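Local coordinates for protein MdcA (Pseudomonas aeruginosa, PDB 5VIT) that serves as the alpha subunit of malonate decarboxylase and probably acts as the transferase that loads malonate onto the enzyme's acyl carrier protein, at residues E37-A42 / S67-R72; R52-G57 / A139-D144; F155-E160 / D211-A216; G161-G166 / V188-I193. One frame throughout, in Å; residues are numbered along the deposited sequence.

Contact 1 (E37-A42 / S67-R72)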
loop_
_atom_site.group_PDB
_atom_site.type_symbol
_atom_site.label_atom_id
_atom_site.label_comp_id
_atom_site.label_asym_id
_atom_site.label_seq_id
_atom_site.Cartn_x
_atom_site.Cartn_y
_atom_site.Cartn_z
ATOM N N GLU A 37 50.128 37.091 -6.160
ATOM C CA GLU A 37 50.408 38.088 -5.129
ATOM C C GLU A 37 49.508 39.325 -5.237
ATOM O O GLU A 37 49.122 39.907 -4.225
ATOM C CB GLU A 37 51.888 38.499 -5.183
ATOM C CG GLU A 37 52.213 39.893 -4.628
ATOM C CD GLU A 37 52.138 40.998 -5.688
ATOM O OE1 GLU A 37 52.117 40.667 -6.896
ATOM O OE2 GLU A 37 52.091 42.194 -5.313
ATOM N N GLY A 38 49.170 39.729 -6.455
ATOM C CA GLY A 38 48.357 40.918 -6.631
ATOM C C GLY A 38 46.914 40.639 -7.020
ATOM O O GLY A 38 46.256 41.513 -7.595
ATOM N N LEU A 39 46.414 39.441 -6.711
ATOM C CA LEU A 39 45.056 39.066 -7.112
ATOM C C LEU A 39 44.031 39.979 -6.452
ATOM O O LEU A 39 43.084 40.418 -7.100
ATOM C CB LEU A 39 44.757 37.602 -6.766
ATOM C CG LEU A 39 43.367 37.089 -7.190
ATOM C CD1 LEU A 39 43.214 37.094 -8.705
ATOM C CD2 LEU A 39 43.087 35.699 -6.644
ATOM N N VAL A 40 44.233 40.278 -5.172
ATOM C CA VAL A 40 43.319 41.153 -4.445
ATOM C C VAL A 40 43.275 42.545 -5.076
ATOM O O VAL A 40 42.210 43.163 -5.178
ATOM C CB VAL A 40 43.710 41.261 -2.957
ATOM C CG1 VAL A 40 42.831 42.263 -2.239
ATOM C CG2 VAL A 40 43.608 39.895 -2.291
ATOM N N ALA A 41 44.430 43.025 -5.516
ATOM C CA ALA A 41 44.506 44.296 -6.221
ATOM C C ALA A 41 43.798 44.185 -7.564
ATOM O O ALA A 41 43.087 45.096 -7.976
ATOM C CB ALA A 41 45.955 44.716 -6.411
ATOM N N ALA A 42 44.007 43.061 -8.242
ATOM C CA ALA A 42 43.367 42.813 -9.526
ATOM C C ALA A 42 41.846 42.806 -9.372
ATOM O O ALA A 42 41.140 43.373 -10.192
ATOM C CB ALA A 42 43.853 41.499 -10.116
ATOM N N SER A 67 37.427 33.044 -4.016
ATOM C CA SER A 67 36.466 33.319 -2.964
ATOM C C SER A 67 37.125 33.948 -1.721
ATOM O O SER A 67 36.620 34.928 -1.164
ATOM C CB SER A 67 35.744 32.024 -2.587
ATOM O OG SER A 67 34.824 32.264 -1.555
ATOM N N ARG A 68 38.244 33.382 -1.275
ATOM C CA ARG A 68 38.950 33.946 -0.122
ATOM C C ARG A 68 39.599 35.283 -0.473
ATOM O O ARG A 68 39.670 36.187 0.361
ATOM C CB ARG A 68 40.008 32.972 0.398
ATOM C CG ARG A 68 39.436 31.680 0.939
ATOM C CD ARG A 68 40.538 30.781 1.424
ATOM N NE ARG A 68 41.602 30.634 0.434
ATOM C CZ ARG A 68 41.741 29.556 -0.321
ATOM N NH1 ARG A 68 40.887 28.560 -0.169
ATOM N NH2 ARG A 68 42.726 29.463 -1.201
ATOM N N SER A 69 40.075 35.408 -1.708
ATOM C CA SER A 69 40.713 36.649 -2.140
ATOM C C SER A 69 39.707 37.794 -2.258
ATOM O O SER A 69 40.043 38.938 -1.975
ATOM C CB SER A 69 41.422 36.451 -3.470
ATOM O OG SER A 69 42.282 35.331 -3.428
ATOM N N LEU A 70 38.480 37.487 -2.680
ATOM C CA LEU A 70 37.423 38.497 -2.763
ATOM C C LEU A 70 37.071 39.011 -1.365
ATOM O O LEU A 70 36.775 40.192 -1.183
ATOM C CB LEU A 70 36.170 37.930 -3.456
ATOM C CG LEU A 70 34.973 38.852 -3.744
ATOM C CD1 LEU A 70 35.403 40.017 -4.608
ATOM C CD2 LEU A 70 33.833 38.089 -4.446
ATOM N N ALA A 71 37.111 38.121 -0.379
ATOM C CA ALA A 71 36.740 38.492 0.984
ATOM C C ALA A 71 37.797 39.388 1.654
ATOM O O ALA A 71 37.544 39.962 2.710
ATOM C CB ALA A 71 36.498 37.244 1.819
ATOM N N ARG A 72 38.968 39.503 1.034
ATOM C CA ARG A 72 40.060 40.322 1.562
ATOM C C ARG A 72 40.110 41.671 0.862
ATOM O O ARG A 72 41.125 42.366 0.888
ATOM C CB ARG A 72 41.405 39.609 1.391
ATOM C CG ARG A 72 41.494 38.256 2.062
ATOM C CD ARG A 72 42.840 37.584 1.786
ATOM N NE ARG A 72 43.886 38.038 2.703
ATOM C CZ ARG A 72 44.809 38.953 2.410
ATOM N NH1 ARG A 72 44.838 39.512 1.209
ATOM N NH2 ARG A 72 45.712 39.299 3.317
#
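Val40, in the first turn of helix 39-46, packs against Ser69 of helix 64-70 and against Arg72 in the chain beyond, and the backbones come closest here, with the CA atoms of Val40 and Ser69 5.7 Å apart. One set of contacts sets apolar carbon against backbone carbonyls. A chi1 of 175° spreads the two methyls of Val40: CG1 lies 3.6 Å from Arg72 O, while CG2 sits 3.7 Å from Ser69 O.

Between side chains, Val40 CG2 also meets the guanidinium of Arg72 at its edge, in the plane of the group, 3.7 Å from NH1; the two side chains cross at about a right angle. Arg72 gets there by bending at chi3 (84°), which brings its tip back toward the valine. On the buried side, Leu39 CD2 touches Ser69 OG at 3.3 Å and also lies near Ser69 CB.

The hydroxyl of Ser69 has its polar partner within its own helix, Phe65 O, and Leu39 goes on to pack on Phe65 and Leu66. The two helices, which flank strand 52-55 in the chain, are therefore joined by van der Waals contact, with the polar groups at the seam meeting methyls across it.

Contact 2 (R52-G57 / A139-D144)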
loop_
_atom_site.group_PDB
_atom_site.type_symbol
_atom_site.label_atom_id
_atom_site.label_comp_id
_atom_site.label_asym_id
_atom_site.label_seq_id
_atom_site.Cartn_x
_atom_site.Cartn_y
_atom_site.Cartn_z
ATOM N N ARG A 52 27.263 42.504 -10.867
ATOM C CA ARG A 52 26.728 41.157 -10.766
ATOM C C ARG A 52 27.891 40.192 -10.906
ATOM O O ARG A 52 28.538 40.122 -11.954
ATOM C CB ARG A 52 25.669 40.894 -11.838
ATOM C CG ARG A 52 24.377 41.650 -11.630
ATOM C CD ARG A 52 23.492 41.531 -12.860
ATOM N NE ARG A 52 22.228 42.246 -12.693
ATOM C CZ ARG A 52 21.425 42.578 -13.699
ATOM N NH1 ARG A 52 21.763 42.270 -14.947
ATOM N NH2 ARG A 52 20.290 43.229 -13.458
ATOM N N VAL A 53 28.179 39.458 -9.841
ATOM C CA VAL A 53 29.364 38.602 -9.856
ATOM C C VAL A 53 28.996 37.145 -9.664
ATOM O O VAL A 53 28.466 36.755 -8.630
ATOM C CB VAL A 53 30.381 39.002 -8.765
ATOM C CG1 VAL A 53 31.575 38.079 -8.796
ATOM C CG2 VAL A 53 30.801 40.466 -8.918
ATOM N N VAL A 54 29.275 36.352 -10.686
ATOM C CA VAL A 54 29.108 34.920 -10.604
ATOM C C VAL A 54 30.348 34.351 -9.919
ATOM O O VAL A 54 31.466 34.659 -10.311
ATOM C CB VAL A 54 28.905 34.314 -11.994
ATOM C CG1 VAL A 54 29.086 32.821 -11.948
ATOM C CG2 VAL A 54 27.521 34.667 -12.513
ATOM N N LEU A 55 30.139 33.544 -8.880
ATOM C CA LEU A 55 31.231 33.017 -8.049
ATOM C C LEU A 55 31.017 31.537 -7.776
ATOM O O LEU A 55 30.008 31.146 -7.179
ATOM C CB LEU A 55 31.326 33.774 -6.717
ATOM C CG LEU A 55 32.258 33.162 -5.661
ATOM C CD1 LEU A 55 33.687 32.904 -6.234
ATOM C CD2 LEU A 55 32.301 34.034 -4.403
ATOM N N GLU A 56 31.972 30.719 -8.192
ATOM C CA GLU A 56 31.746 29.292 -8.145
ATOM C C GLU A 56 31.806 28.787 -6.735
ATOM O O GLU A 56 32.873 28.601 -6.118
ATOM C CB GLU A 56 32.708 28.536 -9.043
ATOM C CG GLU A 56 32.121 28.428 -10.434
ATOM C CD GLU A 56 32.927 27.568 -11.364
ATOM O OE1 GLU A 56 34.071 27.198 -11.013
ATOM O OE2 GLU A 56 32.414 27.280 -12.456
ATOM N N GLY A 57 30.589 28.751 -6.214
ATOM C CA GLY A 57 30.104 27.728 -5.346
ATOM C C GLY A 57 29.243 26.944 -6.325
ATOM O O GLY A 57 28.076 27.283 -6.603
ATOM N N ALA A 139 19.677 30.085 -16.791
ATOM C CA ALA A 139 18.784 30.729 -17.747
ATOM C C ALA A 139 18.747 32.268 -17.610
ATOM O O ALA A 139 18.854 32.964 -18.624
ATOM C CB ALA A 139 17.373 30.150 -17.618
ATOM N N ARG A 140 18.627 32.789 -16.379
ATOM C CA ARG A 140 18.535 34.246 -16.162
ATOM C C ARG A 140 19.783 34.980 -16.666
ATOM O O ARG A 140 19.733 36.177 -16.993
ATOM C CB ARG A 140 18.369 34.625 -14.683
ATOM C CG ARG A 140 17.463 33.801 -13.781
ATOM C CD ARG A 140 16.108 34.408 -13.484
ATOM N NE ARG A 140 16.029 35.839 -13.162
ATOM C CZ ARG A 140 15.754 36.366 -11.965
ATOM N NH1 ARG A 140 15.602 35.610 -10.888
ATOM N NH2 ARG A 140 15.630 37.678 -11.842
ATOM N N LEU A 141 20.905 34.271 -16.705
ATOM C CA LEU A 141 22.178 34.900 -17.034
ATOM C C LEU A 141 22.247 35.465 -18.456
ATOM O O LEU A 141 23.183 36.209 -18.758
ATOM C CB LEU A 141 23.327 33.919 -16.836
ATOM C CG LEU A 141 23.539 33.364 -15.437
ATOM C CD1 LEU A 141 24.671 32.341 -15.443
ATOM C CD2 LEU A 141 23.829 34.486 -14.455
ATOM N N VAL A 142 21.289 35.124 -19.328
ATOM C CA VAL A 142 21.287 35.712 -20.669
ATOM C C VAL A 142 20.018 36.524 -20.908
ATOM O O VAL A 142 19.737 36.955 -22.029
ATOM C CB VAL A 142 21.426 34.656 -21.774
ATOM C CG1 VAL A 142 22.693 33.867 -21.568
ATOM C CG2 VAL A 142 20.194 33.727 -21.804
ATOM N N VAL A 143 19.264 36.742 -19.838
ATOM C CA VAL A 143 18.055 37.538 -19.906
ATOM C C VAL A 143 18.143 38.642 -18.874
ATOM O O VAL A 143 18.474 39.795 -19.169
ATOM C CB VAL A 143 16.781 36.685 -19.628
ATOM C CG1 VAL A 143 15.532 37.553 -19.665
ATOM C CG2 VAL A 143 16.673 35.528 -20.617
ATOM N N ASP A 144 17.951 38.180 -17.643
ATOM C CA ASP A 144 17.587 38.915 -16.452
ATOM C C ASP A 144 18.762 39.297 -15.558
ATOM O O ASP A 144 18.746 40.296 -14.850
ATOM C CB ASP A 144 16.617 38.025 -15.634
ATOM C CG ASP A 144 15.482 38.778 -15.184
ATOM O OD1 ASP A 144 15.616 40.014 -15.304
ATOM O OD2 ASP A 144 14.473 38.202 -14.747
HETATM O O HOH W 1 20.090 41.545 -17.333
#
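Arg52, at the start of strand 52-55, reaches the turn after helix 134-140 with a long, straight side chain. From CB the chain leaves with CG anti to the carbonyl carbon (chi1 -70°) and runs extended through CD to NE, packing on His82 of the neighbouring strand 81-85. At the tip, one face of the guanidinium lies against the backbone carbonyl of Asp144: the oxygen is 3.7 Å from CZ and 3.6 Å from both NH1 and NH2, so it sits over the plane. The hydrogen bonds of NH1 go to Ile146 O and to a water, with 3.0 Å between Arg52 NH1 and the water oxygen. The same water donates to Val143 O at 3.0 Å, bridging strand and turn.

The carboxylate of Asp144 is not part of this contact. Arg52 NH2 stays 6.0 Å from Asp144 OD1. A type I turn runs from Arg140 to Val143, and Asp144, the next residue, turns OD2 back to Arg140 NH2 in a salt bridge of 3.2 Å, with weak hydrogen bonds from both NE and NH2 of Arg140.

Deeper in, Val54 CG2 meets Leu141 CD2 at 4.2 Å. Helix 172-180 adjoins this apolar pair, through Leu175 on Val54 and Pro178 on Leu141.

The chemistry is thus graded, from apolar carbons inside to a water-linked arginine at the margin. The positive charge of Arg52 is probably steadied by backbone carbonyl oxygens and water more than by the distant carboxylate.

Contact 3 (F155-E160 / D211-A216)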
loop_
_atom_site.group_PDB
_atom_site.type_symbol
_atom_site.label_atom_id
_atom_site.label_comp_id
_atom_site.label_asym_id
_atom_site.label_seq_id
_atom_site.Cartn_x
_atom_site.Cartn_y
_atom_site.Cartn_z
ATOM N N PHE A 155 41.279 22.890 -13.366
ATOM C CA PHE A 155 42.498 22.175 -12.992
ATOM C C PHE A 155 43.752 22.777 -13.655
ATOM O O PHE A 155 44.731 23.086 -12.982
ATOM C CB PHE A 155 42.393 20.697 -13.351
ATOM C CG PHE A 155 41.628 19.880 -12.351
ATOM C CD1 PHE A 155 40.352 19.404 -12.650
ATOM C CD2 PHE A 155 42.188 19.569 -11.113
ATOM C CE1 PHE A 155 39.633 18.635 -11.735
ATOM C CE2 PHE A 155 41.476 18.802 -10.186
ATOM C CZ PHE A 155 40.193 18.336 -10.507
ATOM N N VAL A 156 43.716 22.945 -14.975
ATOM C CA VAL A 156 44.895 23.357 -15.724
ATOM C C VAL A 156 44.568 24.437 -16.747
ATOM O O VAL A 156 43.548 24.354 -17.428
ATOM C CB VAL A 156 45.537 22.157 -16.474
ATOM C CG1 VAL A 156 46.861 22.560 -17.111
ATOM C CG2 VAL A 156 45.745 20.965 -15.537
ATOM N N ALA A 157 45.440 25.438 -16.863
ATOM C CA ALA A 157 45.386 26.402 -17.968
ATOM C C ALA A 157 46.719 26.485 -18.711
ATOM O O ALA A 157 47.775 26.209 -18.141
ATOM C CB ALA A 157 44.992 27.769 -17.461
ATOM N N ASP A 158 46.680 26.842 -19.991
ATOM C CA ASP A 158 47.908 27.252 -20.668
ATOM C C ASP A 158 48.028 28.787 -20.583
ATOM O O ASP A 158 47.117 29.466 -20.080
ATOM C CB ASP A 158 47.952 26.747 -22.122
ATOM C CG ASP A 158 46.843 27.329 -22.997
ATOM O OD1 ASP A 158 46.252 28.370 -22.624
ATOM O OD2 ASP A 158 46.575 26.740 -24.072
ATOM N N ARG A 159 49.137 29.330 -21.074
ATOM C CA ARG A 159 49.425 30.756 -20.909
ATOM C C ARG A 159 48.410 31.635 -21.644
ATOM O O ARG A 159 48.246 32.802 -21.297
ATOM C CB ARG A 159 50.849 31.086 -21.394
ATOM C CG ARG A 159 51.952 30.153 -20.899
ATOM C CD ARG A 159 52.290 30.391 -19.435
ATOM N NE ARG A 159 52.711 31.765 -19.168
ATOM C CZ ARG A 159 52.962 32.249 -17.950
ATOM N NH1 ARG A 159 52.836 31.468 -16.878
ATOM N NH2 ARG A 159 53.332 33.517 -17.801
ATOM N N GLU A 160 47.735 31.065 -22.649
ATOM C CA GLU A 160 46.789 31.799 -23.497
ATOM C C GLU A 160 45.343 31.800 -22.994
ATOM O O GLU A 160 44.504 32.548 -23.498
ATOM C CB GLU A 160 46.810 31.245 -24.922
ATOM C CG GLU A 160 47.768 31.973 -25.859
ATOM C CD GLU A 160 47.372 33.434 -26.144
ATOM O OE1 GLU A 160 46.348 33.925 -25.605
ATOM O OE2 GLU A 160 48.112 34.104 -26.902
ATOM N N ASP A 211 39.430 35.778 -19.721
ATOM C CA ASP A 211 40.196 37.013 -19.710
ATOM C C ASP A 211 41.477 36.880 -18.883
ATOM O O ASP A 211 42.548 37.339 -19.297
ATOM C CB ASP A 211 39.334 38.161 -19.187
ATOM C CG ASP A 211 38.123 38.434 -20.081
ATOM O OD1 ASP A 211 38.322 38.744 -21.285
ATOM O OD2 ASP A 211 36.975 38.317 -19.577
ATOM N N PHE A 212 41.380 36.248 -17.720
ATOM C CA PHE A 212 42.569 36.043 -16.900
ATOM C C PHE A 212 42.599 34.661 -16.271
ATOM O O PHE A 212 41.552 34.100 -15.947
ATOM C CB PHE A 212 42.657 37.108 -15.807
ATOM C CG PHE A 212 42.855 38.492 -16.333
ATOM C CD1 PHE A 212 41.869 39.460 -16.168
ATOM C CD2 PHE A 212 44.021 38.828 -17.011
ATOM C CE1 PHE A 212 42.048 40.751 -16.659
ATOM C CE2 PHE A 212 44.206 40.109 -17.502
ATOM C CZ PHE A 212 43.216 41.071 -17.328
ATOM N N VAL A 213 43.804 34.116 -16.121
ATOM C CA VAL A 213 44.025 32.924 -15.307
ATOM C C VAL A 213 44.974 33.244 -14.147
ATOM O O VAL A 213 45.817 34.148 -14.243
ATOM C CB VAL A 213 44.599 31.754 -16.123
ATOM C CG1 VAL A 213 43.587 31.270 -17.124
ATOM C CG2 VAL A 213 45.878 32.175 -16.820
ATOM N N VAL A 214 44.809 32.517 -13.041
ATOM C CA VAL A 214 45.652 32.658 -11.860
ATOM C C VAL A 214 45.991 31.279 -11.331
ATOM O O VAL A 214 45.096 30.451 -11.136
ATOM C CB VAL A 214 44.958 33.444 -10.726
ATOM C CG1 VAL A 214 45.963 33.816 -9.650
ATOM C CG2 VAL A 214 44.285 34.683 -11.269
ATOM N N GLU A 215 47.269 31.019 -11.091
ATOM C CA GLU A 215 47.636 29.806 -10.374
ATOM C C GLU A 215 47.178 29.961 -8.922
ATOM O O GLU A 215 47.531 30.924 -8.240
ATOM C CB GLU A 215 49.141 29.538 -10.459
ATOM C CG GLU A 215 49.520 28.098 -10.093
ATOM C CD GLU A 215 50.991 27.774 -10.344
ATOM O OE1 GLU A 215 51.326 27.305 -11.464
ATOM O OE2 GLU A 215 51.806 27.988 -9.418
ATOM N N ALA A 216 46.359 29.028 -8.457
ATOM C CA ALA A 216 45.803 29.147 -7.117
ATOM C C ALA A 216 46.861 28.835 -6.059
ATOM O O ALA A 216 47.829 28.116 -6.327
ATOM C CB ALA A 216 44.608 28.235 -6.963
#
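A small three-stranded mixed sheet, with strand 156-158 in its middle, lies here over the edge region of the large parallel sheet, whose strand 212-215 supplies the other half of the contact. The join is made by Ala157 and Val213, both buried and both pointing their CB toward the opposite segment. Ala157 CB and Val213 CG1 meet at 3.8 Å, and the CA atoms of the two residues are 7.2 Å apart. In Val213, chi1 of -67° sets CG1 anti to the carbonyl carbon and CG2 between the backbone N and the carbonyl carbon. CG2 then comes 4.4 Å from Asp158 O, a looser touch alongside the first.

At the start of the small strand the chain turns a corner at Phe155. Phe155 and Val156 both face Tyr164 across the antiparallel pair, a classic beta bulge, set where strand 149-154 of the parallel sheet gives way to the small layer.

Asp158 turns its CB away from strand 212-215 and spends its carboxylate on the turn that follows. Its OD2 accepts a hydrogen bond from Asn162 ND2, and OD1 takes a weak one from Glu160 N at 3.1 Å, with a bent N-H...O angle of 126°, and another weak one from Gly161 N. Arg159 forms a salt bridge with Asp30.

The surroundings complete the apolar layer: Ala157 also rests on Val190 of strand 185-190, and Val213 on Val33 of strand 33-34. This is the face-to-face packing of two sheets, the small mixed one laid on the parallel one through short apolar side chains.

Contact 4 (G161-G166 / V188-I193)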
loop_
_atom_site.group_PDB
_atom_site.type_symbol
_atom_site.label_atom_id
_atom_site.label_comp_id
_atom_site.label_asym_id
_atom_site.label_seq_id
_atom_site.Cartn_x
_atom_site.Cartn_y
_atom_site.Cartn_z
ATOM N N GLY A 161 45.047 30.970 -22.000
ATOM C CA GLY A 161 43.732 31.000 -21.389
ATOM C C GLY A 161 42.841 29.782 -21.591
ATOM O O GLY A 161 41.744 29.738 -21.031
ATOM N N ASN A 162 43.281 28.803 -22.379
ATOM C CA ASN A 162 42.517 27.567 -22.491
ATOM C C ASN A 162 42.554 26.888 -21.143
ATOM O O ASN A 162 43.603 26.870 -20.486
ATOM C CB ASN A 162 43.061 26.633 -23.568
ATOM C CG ASN A 162 43.057 27.260 -24.936
ATOM O OD1 ASN A 162 42.003 27.427 -25.548
ATOM N ND2 ASN A 162 44.245 27.606 -25.437
ATOM N N VAL A 163 41.403 26.362 -20.726
ATOM C CA VAL A 163 41.248 25.787 -19.397
ATOM C C VAL A 163 40.716 24.371 -19.488
ATOM O O VAL A 163 39.761 24.096 -20.231
ATOM C CB VAL A 163 40.294 26.625 -18.508
ATOM C CG1 VAL A 163 40.032 25.914 -17.173
ATOM C CG2 VAL A 163 40.857 28.009 -18.277
ATOM N N TYR A 164 41.357 23.476 -18.739
ATOM C CA TYR A 164 40.863 22.125 -18.540
ATOM C C TYR A 164 40.144 22.041 -17.191
ATOM O O TYR A 164 40.707 22.396 -16.154
ATOM C CB TYR A 164 42.011 21.118 -18.617
ATOM C CG TYR A 164 41.670 19.733 -18.110
ATOM C CD1 TYR A 164 40.870 18.870 -18.853
ATOM C CD2 TYR A 164 42.162 19.283 -16.891
ATOM C CE1 TYR A 164 40.570 17.590 -18.392
ATOM C CE2 TYR A 164 41.867 18.010 -16.424
ATOM C CZ TYR A 164 41.073 17.170 -17.173
ATOM O OH TYR A 164 40.782 15.913 -16.692
ATOM N N THR A 165 38.894 21.590 -17.213
ATOM C CA THR A 165 38.118 21.458 -15.992
ATOM C C THR A 165 37.803 20.015 -15.662
ATOM O O THR A 165 37.401 19.723 -14.543
ATOM C CB THR A 165 36.781 22.222 -16.060
ATOM O OG1 THR A 165 36.092 21.879 -17.269
ATOM C CG2 THR A 165 36.998 23.723 -15.987
ATOM N N GLY A 166 37.947 19.123 -16.642
ATOM C CA GLY A 166 37.796 17.691 -16.420
ATOM C C GLY A 166 36.516 17.222 -15.738
ATOM O O GLY A 166 35.419 17.671 -16.093
ATOM N N VAL A 188 39.640 32.876 -14.070
ATOM C CA VAL A 188 39.713 31.458 -13.756
ATOM C C VAL A 188 40.918 31.159 -12.852
ATOM O O VAL A 188 42.053 31.486 -13.194
ATOM C CB VAL A 188 39.795 30.627 -15.062
ATOM C CG1 VAL A 188 39.937 29.143 -14.783
ATOM C CG2 VAL A 188 38.568 30.896 -15.932
ATOM N N GLN A 189 40.684 30.567 -11.684
ATOM C CA GLN A 189 41.811 30.051 -10.915
ATOM C C GLN A 189 42.070 28.618 -11.365
ATOM O O GLN A 189 41.136 27.822 -11.518
ATOM C CB GLN A 189 41.555 30.110 -9.414
ATOM C CG GLN A 189 40.347 29.283 -8.951
ATOM C CD GLN A 189 40.398 28.950 -7.471
ATOM O OE1 GLN A 189 39.866 29.685 -6.637
ATOM N NE2 GLN A 189 41.039 27.827 -7.138
ATOM N N VAL A 190 43.335 28.299 -11.613
ATOM C CA VAL A 190 43.702 26.941 -11.976
ATOM C C VAL A 190 44.749 26.393 -11.001
ATOM O O VAL A 190 45.459 27.147 -10.317
ATOM C CB VAL A 190 44.234 26.850 -13.419
ATOM C CG1 VAL A 190 43.166 27.295 -14.395
ATOM C CG2 VAL A 190 45.488 27.695 -13.585
ATOM N N ASN A 191 44.829 25.071 -10.929
ATOM C CA ASN A 191 45.742 24.443 -10.008
ATOM C C ASN A 191 47.187 24.590 -10.494
ATOM O O ASN A 191 48.114 24.685 -9.688
ATOM C CB ASN A 191 45.348 22.979 -9.816
ATOM C CG ASN A 191 44.073 22.830 -9.009
ATOM O OD1 ASN A 191 43.538 23.813 -8.490
ATOM N ND2 ASN A 191 43.589 21.598 -8.878
ATOM N N ARG A 192 47.363 24.617 -11.812
ATOM C CA ARG A 192 48.671 24.847 -12.418
ATOM C C ARG A 192 48.557 25.333 -13.863
ATOM O O ARG A 192 47.656 24.935 -14.618
ATOM C CB ARG A 192 49.537 23.579 -12.371
ATOM C CG ARG A 192 49.013 22.454 -13.213
ATOM C CD ARG A 192 49.699 21.128 -12.925
ATOM N NE ARG A 192 48.948 20.025 -13.530
ATOM C CZ ARG A 192 49.198 19.520 -14.734
ATOM N NH1 ARG A 192 50.203 20.005 -15.464
ATOM N NH2 ARG A 192 48.451 18.521 -15.207
ATOM N N ILE A 193 49.494 26.201 -14.228
ATOM C CA ILE A 193 49.580 26.749 -15.566
ATOM C C ILE A 193 50.731 26.052 -16.278
ATOM O O ILE A 193 51.854 26.038 -15.773
ATOM C CB ILE A 193 49.783 28.284 -15.529
ATOM C CG1 ILE A 193 48.674 28.939 -14.699
ATOM C CG2 ILE A 193 49.814 28.858 -16.936
ATOM C CD1 ILE A 193 48.922 30.389 -14.315
#
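Val163, Val188 and Val190 make this buried contact, with Val163 meeting the other two. Val163 reaches toward Val188 tip to tip: its CG2 is 3.8 Å from Val188 CG1, and its CG1 is 4.0 Å from that same atom, so one methyl of Val188 faces both branches of its partner. A chi1 of 177° swings this CG1 away from the backbone N of Val188 and into the fork of Val163. Val190, two residues further on and again pointing its CB toward the contact, offers CG1 to Val163 CG1 at 4.4 Å.

Strand 185-190 belongs to the large parallel sheet and strand 163-164 to the small mixed sheet, so the valines pack between two layers. The chain turns a corner at Asn191 and goes on as strand 192-194 of the small sheet, on the far side of strand 156-158 from 163-164.

Val188 is backed by Val152 of strand 149-154, and its backbone is hydrogen-bonded to Phe212 of the neighbouring strand 212-215. On the other side of the contact, backbone hydrogen bonds with Asp204 and Ile205 hold Val163, the residue that meets both valines.

From the N terminus, contact 1 closes the first loop, bringing helix 39-46 to helix 64-70 around strand 52-55. That strand opens contact 2 before contact 1 has closed, so the two cross; contact 2 then spans three further strands of the parallel sheet to end after helix 134-140. Contacts 3 and 4 follow in series. Contact 4 falls wholly between the segments of contact 3, and both bind the small mixed sheet to strands 212-215 and 185-190, neighbours in the parallel sheet. Their centres lie about 5 Å apart. Leu39 CD1 touches Val214 CG2 at 3.7 Å, linking contact 1 to contact 3, and Ser67 packs on Leu55 between contacts 1 and 2.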